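Local coordinates for protein putative peptidase M23 (Pseudomonas aeruginosa PAO1, PDB 2HSI) that binds a zinc ion in an M23 peptidase domain and is probably a metalloendopeptidase, though its function has not been established, at residues A[137-151]-A[213-225]. Numbering follows the deposited sequence.
Sequences QTAAYRRFSPGLPSN and TVFVDHGQGFISM
Where Ala140 packs over Phe215, residues 137-141, the last turn of helix 127-141, run 10.1 Å from strand 213-219 at 17° between axes, and the chain beyond wraps round the type I' turn Gly219-Phe222. The small methyl of Ala140 sits over one face of the Phe215 ring in a CH-pi contact, letting the helix lie close. The edge of that ring meets Tyr141 in an edge-to-face pair, planes at 59°, with Phe215 CE1 over the centre of the tyrosine ring and 3.4 Å from Tyr141 CZ. Met225, its CG anti to the backbone N (chi1 177°), lays that CG over a face of Phe215, and Ile223 CD1 comes to 3.3 Å from Ala140 O at the helix end.

The carboxylate of Asp217, turned to the loop, divides its oxygens between partners. OD2 takes a 2.6 Å hydrogen bond from Ser145 OG on its syn side and a salt bridge from Arg143 NE; OD1 closes an Asx turn with Gly219 N. Water 2 donates to Asp217 OD1 and Arg143 O and accepts from Ser145 N and Gly221 N, tying the loop to the turn. Gln220 N donates to Ser145 O at 2.9 Å, and its extended side chain reaches Pro146 O through NE2 at 3.1 Å, while OE1 accepts a hydrogen bond from Val62 N. Gln220 CA lies over the Phe144 ring. Glycine suits position 219, where a CB would clash with Gly147 O, and position 221, with its positive phi. Pro149 CG meets the edge of Phe222 at 3.7 Å.

Phe144, Leu148 and Pro149 also touch strand 58-64, so the chain after the helix packs between the N-terminal sheet and the hairpin; strand 199-207 pairs with 213-219, and 260-266, bearing zinc ligand His261, with 222-229.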
# COMPACT_ATOMS: atom_id res chain seq x y z
N GLN A 137 11.77 -7.78 -0.59
CA GLN A 137 10.74 -6.78 -0.82
C GLN A 137 9.44 -7.41 -1.34
O GLN A 137 8.34 -7.00 -0.95
CB GLN A 137 11.25 -5.70 -1.76
CG GLN A 137 12.22 -4.76 -1.08
CD GLN A 137 12.88 -3.79 -2.03
OE1 GLN A 137 12.49 -2.63 -2.10
NE2 GLN A 137 13.90 -4.26 -2.76
N THR A 138 9.58 -8.41 -2.22
CA THR A 138 8.43 -9.16 -2.74
C THR A 138 7.67 -9.87 -1.60
O THR A 138 6.43 -9.77 -1.51
CB THR A 138 8.89 -10.16 -3.85
OG1 THR A 138 9.45 -9.42 -4.95
CG2 THR A 138 7.73 -11.00 -4.36
N ALA A 139 8.41 -10.54 -0.73
CA ALA A 139 7.84 -11.19 0.46
C ALA A 139 7.12 -10.21 1.38
O ALA A 139 6.05 -10.52 1.89
CB ALA A 139 8.90 -11.96 1.22
N ALA A 140 7.71 -9.03 1.58
CA ALA A 140 7.11 -8.01 2.47
C ALA A 140 5.74 -7.52 1.99
O ALA A 140 4.80 -7.42 2.78
CB ALA A 140 8.05 -6.85 2.66
N TYR A 141 5.63 -7.23 0.70
CA TYR A 141 4.33 -6.84 0.13
C TYR A 141 3.24 -7.92 0.24
O TYR A 141 2.05 -7.60 0.26
CB TYR A 141 4.49 -6.43 -1.32
CG TYR A 141 5.14 -5.08 -1.55
CD1 TYR A 141 4.68 -3.92 -0.92
CD2 TYR A 141 6.19 -4.97 -2.45
CE1 TYR A 141 5.27 -2.67 -1.19
CE2 TYR A 141 6.78 -3.76 -2.72
CZ TYR A 141 6.33 -2.61 -2.09
OH TYR A 141 6.96 -1.43 -2.38
N ARG A 142 3.67 -9.18 0.33
CA ARG A 142 2.76 -10.32 0.42
C ARG A 142 2.38 -10.69 1.85
O ARG A 142 1.58 -11.59 2.06
CB ARG A 142 3.34 -11.54 -0.30
CG ARG A 142 3.29 -11.39 -1.80
CD ARG A 142 4.18 -12.37 -2.52
NE ARG A 142 4.17 -12.07 -3.95
CZ ARG A 142 4.84 -12.75 -4.88
NH1 ARG A 142 5.60 -13.79 -4.54
NH2 ARG A 142 4.77 -12.38 -6.14
N ARG A 143 2.95 -9.98 2.83
CA ARG A 143 2.54 -10.16 4.22
C ARG A 143 1.05 -9.80 4.42
O ARG A 143 0.58 -8.77 3.93
CB ARG A 143 3.41 -9.34 5.17
CG ARG A 143 3.24 -9.74 6.63
CD ARG A 143 3.47 -8.55 7.51
NE ARG A 143 3.37 -8.83 8.95
CZ ARG A 143 4.37 -9.30 9.70
NH1 ARG A 143 5.55 -9.58 9.16
NH2 ARG A 143 4.18 -9.50 11.00
N PHE A 144 0.31 -10.69 5.07
CA PHE A 144 -1.11 -10.46 5.35
C PHE A 144 -1.39 -10.69 6.84
O PHE A 144 -1.80 -11.77 7.24
CB PHE A 144 -2.00 -11.34 4.45
CG PHE A 144 -3.46 -10.93 4.45
CD1 PHE A 144 -3.91 -9.90 3.61
CD2 PHE A 144 -4.37 -11.56 5.28
CE1 PHE A 144 -5.27 -9.53 3.62
CE2 PHE A 144 -5.72 -11.18 5.31
CZ PHE A 144 -6.16 -10.16 4.47
N SER A 145 -1.17 -9.66 7.64
CA SER A 145 -1.39 -9.75 9.08
C SER A 145 -2.88 -9.50 9.38
O SER A 145 -3.56 -8.88 8.57
CB SER A 145 -0.48 -8.74 9.80
OG SER A 145 -0.83 -7.41 9.44
N PRO A 146 -3.40 -10.01 10.52
CA PRO A 146 -4.87 -9.97 10.76
C PRO A 146 -5.54 -8.64 11.13
O PRO A 146 -6.77 -8.53 11.04
CB PRO A 146 -5.06 -10.98 11.90
CG PRO A 146 -3.77 -10.99 12.62
CD PRO A 146 -2.70 -10.73 11.59
N GLY A 147 -4.76 -7.66 11.55
CA GLY A 147 -5.32 -6.43 12.10
C GLY A 147 -5.94 -5.46 11.11
O GLY A 147 -5.57 -5.41 9.94
N LEU A 148 -6.89 -4.68 11.61
CA LEU A 148 -7.57 -3.66 10.83
C LEU A 148 -6.75 -2.37 10.86
O LEU A 148 -6.29 -1.96 11.94
CB LEU A 148 -8.98 -3.40 11.38
CG LEU A 148 -10.01 -4.56 11.35
CD1 LEU A 148 -11.14 -4.33 12.35
CD2 LEU A 148 -10.57 -4.79 9.96
N PRO A 149 -6.56 -1.73 9.69
CA PRO A 149 -5.95 -0.42 9.58
C PRO A 149 -6.59 0.64 10.48
O PRO A 149 -7.83 0.68 10.64
CB PRO A 149 -6.16 -0.06 8.11
CG PRO A 149 -6.14 -1.38 7.43
CD PRO A 149 -6.94 -2.25 8.37
N SER A 150 -5.73 1.47 11.05
CA SER A 150 -6.17 2.57 11.92
C SER A 150 -7.00 3.59 11.17
O SER A 150 -7.98 4.13 11.69
CB SER A 150 -4.96 3.24 12.59
OG SER A 150 -4.27 4.12 11.70
N ASN A 151 -6.61 3.85 9.92
CA ASN A 151 -7.33 4.77 9.03
C ASN A 151 -7.10 4.37 7.59
O ASN A 151 -5.98 3.96 7.23
CB ASN A 151 -6.90 6.23 9.25
CG ASN A 151 -5.38 6.39 9.34
OD1 ASN A 151 -4.73 5.82 10.21
ND2 ASN A 151 -4.83 7.20 8.45
N THR A 213 15.37 1.71 2.83
CA THR A 213 13.99 1.37 2.51
C THR A 213 13.33 0.89 3.77
O THR A 213 13.93 0.14 4.52
CB THR A 213 13.93 0.27 1.42
OG1 THR A 213 14.62 0.72 0.26
CG2 THR A 213 12.47 -0.07 1.03
N VAL A 214 12.10 1.35 4.01
CA VAL A 214 11.30 0.91 5.14
C VAL A 214 9.87 0.54 4.71
O VAL A 214 9.25 1.26 3.95
CB VAL A 214 11.32 1.96 6.32
CG1 VAL A 214 10.83 3.35 5.87
CG2 VAL A 214 10.54 1.44 7.53
N PHE A 215 9.40 -0.62 5.16
CA PHE A 215 8.02 -1.07 4.91
C PHE A 215 7.23 -1.03 6.22
O PHE A 215 7.67 -1.57 7.23
CB PHE A 215 7.99 -2.52 4.44
CG PHE A 215 8.43 -2.75 3.01
CD1 PHE A 215 7.55 -3.29 2.10
CD2 PHE A 215 9.74 -2.50 2.61
CE1 PHE A 215 7.95 -3.57 0.80
CE2 PHE A 215 10.14 -2.75 1.30
CZ PHE A 215 9.24 -3.28 0.40
N VAL A 216 6.05 -0.41 6.17
CA VAL A 216 5.12 -0.34 7.30
C VAL A 216 3.80 -1.07 6.97
O VAL A 216 3.07 -0.71 6.03
CB VAL A 216 4.80 1.12 7.71
CG1 VAL A 216 3.83 1.16 8.87
CG2 VAL A 216 6.08 1.87 8.07
N ASP A 217 3.52 -2.10 7.76
CA ASP A 217 2.32 -2.91 7.58
C ASP A 217 1.14 -2.29 8.35
O ASP A 217 1.09 -2.38 9.57
CB ASP A 217 2.61 -4.36 8.00
CG ASP A 217 1.39 -5.27 7.94
OD1 ASP A 217 0.45 -4.97 7.20
OD2 ASP A 217 1.39 -6.31 8.65
N HIS A 218 0.20 -1.68 7.64
CA HIS A 218 -0.99 -1.13 8.29
C HIS A 218 -2.02 -2.20 8.65
O HIS A 218 -2.97 -1.92 9.37
CB HIS A 218 -1.64 -0.01 7.45
CG HIS A 218 -0.66 1.01 6.96
ND1 HIS A 218 0.07 1.82 7.81
CD2 HIS A 218 -0.26 1.34 5.71
CE1 HIS A 218 0.87 2.59 7.11
NE2 HIS A 218 0.68 2.33 5.83
N GLY A 219 -1.84 -3.41 8.14
CA GLY A 219 -2.70 -4.55 8.43
C GLY A 219 -3.41 -5.08 7.19
O GLY A 219 -3.79 -4.30 6.31
N GLN A 220 -3.57 -6.40 7.12
CA GLN A 220 -4.31 -7.07 6.04
C GLN A 220 -3.85 -6.67 4.64
O GLN A 220 -4.66 -6.33 3.77
CB GLN A 220 -5.84 -6.92 6.20
CG GLN A 220 -6.40 -7.61 7.45
CD GLN A 220 -7.91 -7.75 7.42
OE1 GLN A 220 -8.54 -7.85 6.37
NE2 GLN A 220 -8.51 -7.78 8.61
N GLY A 221 -2.54 -6.70 4.45
CA GLY A 221 -1.91 -6.42 3.17
C GLY A 221 -1.80 -4.97 2.77
O GLY A 221 -1.22 -4.66 1.72
N PHE A 222 -2.37 -4.07 3.58
CA PHE A 222 -2.34 -2.64 3.33
C PHE A 222 -1.00 -2.13 3.84
O PHE A 222 -0.78 -2.07 5.04
CB PHE A 222 -3.49 -1.97 4.09
CG PHE A 222 -3.69 -0.50 3.79
CD1 PHE A 222 -3.38 0.05 2.55
CD2 PHE A 222 -4.29 0.33 4.76
CE1 PHE A 222 -3.62 1.39 2.28
CE2 PHE A 222 -4.52 1.68 4.51
CZ PHE A 222 -4.20 2.21 3.27
N ILE A 223 -0.11 -1.80 2.91
CA ILE A 223 1.31 -1.59 3.24
C ILE A 223 1.86 -0.30 2.60
O ILE A 223 1.65 -0.06 1.40
CB ILE A 223 2.15 -2.84 2.82
CG1 ILE A 223 1.83 -4.05 3.73
CG2 ILE A 223 3.69 -2.55 2.80
CD1 ILE A 223 2.24 -5.40 3.19
N SER A 224 2.55 0.52 3.39
CA SER A 224 3.33 1.64 2.85
C SER A 224 4.81 1.26 2.77
O SER A 224 5.35 0.62 3.67
CB SER A 224 3.19 2.90 3.70
OG SER A 224 1.91 3.49 3.53
N MET A 225 5.45 1.66 1.68
CA MET A 225 6.89 1.51 1.53
C MET A 225 7.48 2.88 1.25
O MET A 225 6.88 3.69 0.52
CB MET A 225 7.21 0.50 0.42
CG MET A 225 8.71 0.30 0.12
SD MET A 225 9.42 1.58 -0.95
CE MET A 225 10.36 0.57 -2.10
O HOH W 1 0.17 -5.59 -0.27
O HOH W 2 -0.38 -7.19 6.11
O HOH W 3 -3.04 0.34 10.97